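Local coordinates for lantibiotic dehydratase (Microbispora corallina, PDB 5EHK), which probably uses glutamyl-tRNA to dehydrate serine and threonine residues of the precursor peptide during biosynthesis of the lantibiotic NAI-107, at residues 404-409 / 649-654. Numbering follows the deposited sequence.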
ATOM      1  N   ARG A 404      14.247   9.027  -2.060  1.00 19.47           N
ATOM      2  CA  ARG A 404      12.881   8.548  -1.972  1.00 15.18           C
ATOM      3  C   ARG A 404      12.467   8.397  -0.507  1.00 11.78           C
ATOM      4  O   ARG A 404      11.313   8.599  -0.171  1.00 15.03           O
ATOM      5  CB  ARG A 404      12.729   7.218  -2.708  1.00 16.61           C
ATOM      6  CG  ARG A 404      11.288   6.818  -2.868  1.00 34.41           C
ATOM      7  CD  ARG A 404      11.115   5.478  -3.541  1.00 36.94           C
ATOM      8  NE  ARG A 404       9.703   5.085  -3.600  1.00 41.29           N
ATOM      9  CZ  ARG A 404       9.098   4.332  -2.681  1.00 45.63           C
ATOM     10  NH1 ARG A 404       9.765   3.904  -1.614  1.00 45.80           N
ATOM     11  NH2 ARG A 404       7.821   4.011  -2.822  1.00 49.73           N
ATOM     12  N   ALA A 405      13.408   8.047   0.360  1.00  7.53           N
ATOM     13  CA  ALA A 405      13.141   7.924   1.797  1.00  7.71           C
ATOM     14  C   ALA A 405      12.597   9.159   2.553  1.00 12.01           C
ATOM     15  O   ALA A 405      12.237   9.049   3.719  1.00  9.48           O
ATOM     16  CB  ALA A 405      14.376   7.406   2.515  1.00  6.27           C
ATOM     17  N   LEU A 406      12.570  10.331   1.933  1.00 11.42           N
ATOM     18  CA  LEU A 406      12.128  11.514   2.640  1.00  7.66           C
ATOM     19  C   LEU A 406      11.000  12.141   1.902  1.00 11.09           C
ATOM     20  O   LEU A 406      10.667  13.290   2.171  1.00 15.50           O
ATOM     21  CB  LEU A 406      13.232  12.564   2.783  1.00  8.27           C
ATOM     22  CG  LEU A 406      14.498  12.368   3.615  1.00 11.05           C
ATOM     23  CD1 LEU A 406      15.298  13.687   3.673  1.00  7.00           C
ATOM     24  CD2 LEU A 406      14.197  11.833   5.027  1.00  9.40           C
ATOM     25  N   ARG A 407      10.425  11.442   0.935  1.00  9.91           N
ATOM     26  CA  ARG A 407       9.331  12.068   0.189  1.00 12.42           C
ATOM     27  C   ARG A 407       8.019  12.131   0.992  1.00 16.91           C
ATOM     28  O   ARG A 407       7.375  13.183   1.079  1.00 14.96           O
ATOM     29  CB  ARG A 407       9.153  11.418  -1.176  1.00 14.52           C
ATOM     30  CG  ARG A 407      10.387  11.492  -2.043  1.00 12.89           C
ATOM     31  CD  ARG A 407      10.471  12.767  -2.884  1.00 10.96           C
ATOM     32  NE  ARG A 407      10.405  14.022  -2.141  1.00 13.30           N
ATOM     33  CZ  ARG A 407      11.358  14.493  -1.322  1.00 15.95           C
ATOM     34  NH1 ARG A 407      12.459  13.788  -1.061  1.00 10.16           N
ATOM     35  NH2 ARG A 407      11.190  15.675  -0.725  1.00 14.51           N
ATOM     36  N   ARG A 408       7.641  11.020   1.616  1.00 17.64           N
ATOM     37  CA  ARG A 408       6.463  11.030   2.475  1.00 18.15           C
ATOM     38  C   ARG A 408       6.697  11.876   3.738  1.00 16.16           C
ATOM     39  O   ARG A 408       5.782  12.518   4.236  1.00 19.36           O
ATOM     40  CB  ARG A 408       6.016   9.607   2.827  1.00 16.25           C
ATOM     41  CG  ARG A 408       5.543   8.767   1.623  1.00 20.37           C
ATOM     42  CD  ARG A 408       5.356   7.291   2.030  1.00 27.13           C
ATOM     43  NE  ARG A 408       4.300   7.213   3.043  1.00 39.07           N
ATOM     44  CZ  ARG A 408       2.998   7.250   2.764  1.00 31.16           C
ATOM     45  NH1 ARG A 408       2.593   7.293   1.499  1.00 29.24           N
ATOM     46  NH2 ARG A 408       2.109   7.225   3.744  1.00 20.98           N
ATOM     47  N   TYR A 409       7.921  11.866   4.257  1.00 14.01           N
ATOM     48  CA  TYR A 409       8.284  12.680   5.419  1.00 13.74           C
ATOM     49  C   TYR A 409       8.093  14.178   5.143  1.00 13.75           C
ATOM     50  O   TYR A 409       7.523  14.915   5.941  1.00 10.10           O
ATOM     51  CB  TYR A 409       9.735  12.412   5.753  1.00 13.73           C
ATOM     52  CG  TYR A 409      10.139  12.692   7.177  1.00 10.34           C
ATOM     53  CD1 TYR A 409       9.692  11.895   8.206  1.00 12.74           C
ATOM     54  CD2 TYR A 409      11.009  13.718   7.476  1.00  7.39           C
ATOM     55  CE1 TYR A 409      10.082  12.125   9.503  1.00 14.68           C
ATOM     56  CE2 TYR A 409      11.419  13.946   8.751  1.00  9.73           C
ATOM     57  CZ  TYR A 409      10.948  13.154   9.777  1.00 15.40           C
ATOM     58  OH  TYR A 409      11.336  13.393  11.083  1.00 17.44           O
ATOM     59  N   ALA A 649      22.191  11.555  12.192  1.00  7.57           N
ATOM     60  CA  ALA A 649      23.267  11.514  11.224  1.00  8.34           C
ATOM     61  C   ALA A 649      22.691  11.173   9.869  1.00  8.64           C
ATOM     62  O   ALA A 649      23.008  11.820   8.869  1.00  7.13           O
ATOM     63  CB  ALA A 649      24.312  10.471  11.627  1.00 12.06           C
ATOM     64  N   ARG A 650      21.856  10.137   9.832  1.00  9.91           N
ATOM     65  CA  ARG A 650      21.264   9.732   8.571  1.00  7.45           C
ATOM     66  C   ARG A 650      20.339  10.824   8.007  1.00  8.69           C
ATOM     67  O   ARG A 650      20.252  11.005   6.785  1.00  9.62           O
ATOM     68  CB  ARG A 650      20.534   8.400   8.687  1.00  8.93           C
ATOM     69  CG  ARG A 650      19.775   8.089   7.401  1.00  9.65           C
ATOM     70  CD  ARG A 650      19.075   6.766   7.371  1.00  9.72           C
ATOM     71  NE  ARG A 650      18.325   6.699   6.135  1.00 11.19           N
ATOM     72  CZ  ARG A 650      17.435   5.775   5.823  1.00  7.28           C
ATOM     73  NH1 ARG A 650      17.137   4.805   6.670  1.00  7.37           N
ATOM     74  NH2 ARG A 650      16.826   5.868   4.661  1.00  6.16           N
ATOM     75  N   LEU A 651      19.661  11.563   8.883  1.00  6.59           N
ATOM     76  CA  LEU A 651      18.777  12.619   8.413  1.00  7.33           C
ATOM     77  C   LEU A 651      19.629  13.728   7.787  1.00  7.99           C
ATOM     78  O   LEU A 651      19.268  14.279   6.734  1.00  6.30           O
ATOM     79  CB  LEU A 651      17.859  13.158   9.537  1.00  5.24           C
ATOM     80  CG  LEU A 651      16.824  14.222   9.124  1.00  4.52           C
ATOM     81  CD1 LEU A 651      15.902  13.700   8.067  1.00  5.45           C
ATOM     82  CD2 LEU A 651      15.981  14.741  10.266  1.00  5.86           C
ATOM     83  N   LEU A 652      20.771  14.024   8.418  1.00  4.78           N
ATOM     84  CA  LEU A 652      21.669  15.043   7.906  1.00  5.21           C
ATOM     85  C   LEU A 652      22.147  14.636   6.528  1.00  6.75           C
ATOM     86  O   LEU A 652      22.155  15.437   5.581  1.00  7.32           O
ATOM     87  CB  LEU A 652      22.846  15.269   8.840  1.00  7.24           C
ATOM     88  CG  LEU A 652      22.515  15.935  10.178  1.00 11.00           C
ATOM     89  CD1 LEU A 652      23.683  15.788  11.145  1.00  6.33           C
ATOM     90  CD2 LEU A 652      22.077  17.425   9.999  1.00  7.76           C
ATOM     91  N   PHE A 653      22.545  13.380   6.408  1.00  6.21           N
ATOM     92  CA  PHE A 653      22.988  12.897   5.122  1.00  6.79           C
ATOM     93  C   PHE A 653      21.906  13.076   4.063  1.00  7.06           C
ATOM     94  O   PHE A 653      22.155  13.661   3.025  1.00 10.25           O
ATOM     95  CB  PHE A 653      23.421  11.446   5.208  1.00  6.59           C
ATOM     96  CG  PHE A 653      23.480  10.771   3.888  1.00  7.53           C
ATOM     97  CD1 PHE A 653      24.478  11.107   2.979  1.00  7.27           C
ATOM     98  CD2 PHE A 653      22.550   9.796   3.549  1.00  6.76           C
ATOM     99  CE1 PHE A 653      24.547  10.477   1.743  1.00  9.12           C
ATOM    100  CE2 PHE A 653      22.600   9.162   2.318  1.00  8.17           C
ATOM    101  CZ  PHE A 653      23.611   9.496   1.411  1.00 10.47           C
ATOM    102  N   GLU A 654      20.690  12.634   4.336  1.00  6.53           N
ATOM    103  CA  GLU A 654      19.665  12.655   3.286  1.00  8.20           C
ATOM    104  C   GLU A 654      19.205  14.074   2.967  1.00  5.34           C
ATOM    105  O   GLU A 654      18.914  14.375   1.833  1.00  7.58           O
ATOM    106  CB  GLU A 654      18.483  11.711   3.612  1.00  6.42           C
ATOM    107  CG  GLU A 654      18.938  10.240   3.790  1.00  7.72           C
ATOM    108  CD  GLU A 654      17.788   9.229   3.874  1.00 14.45           C
ATOM    109  OE1 GLU A 654      16.681   9.624   4.318  1.00 14.60           O
ATOM    110  OE2 GLU A 654      17.993   8.037   3.507  1.00 14.23           O
TER
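L406 lies against E654 and L651, and the distances place the packed part of this contact at its two branches. CD1 of L406 lies 3.7 Å from CB of E654, while CD2 of L406 meets CD1 of L651 at 4.0 Å. CD2 of L406 also lies 3.4 Å from OE1 of E654, an apolar methyl beside a carboxylate oxygen and not a bond. In L651, CG anti to the backbone N (chi1 -176°), with chi2 59°, carries CD1 toward L406. All three residues are buried. The two carboxylate oxygens of E654 have different partners. NH2 of R650, one helical turn earlier, bonds OE2 of E654 at 2.7 Å, on the syn side but 27° out of the carboxylate plane, with OE2 in the guanidinium plane; NE of R650 adds a weak second bond. OE1 of E654 is hydrogen-bonded to the Y441 hydroxyl, and Y441 also makes a cation-pi contact with R650. A405, partly exposed, forms the more open side, its single methyl meeting polar ends, with CB 3.6 Å from NH2 of R650. With L406 at the N-cap position of helix 407-417, the arrangement is a helix start packed against helix 647-656, whose i to i+4 salt bridge is buried here, in the dehydratase N-terminal family region.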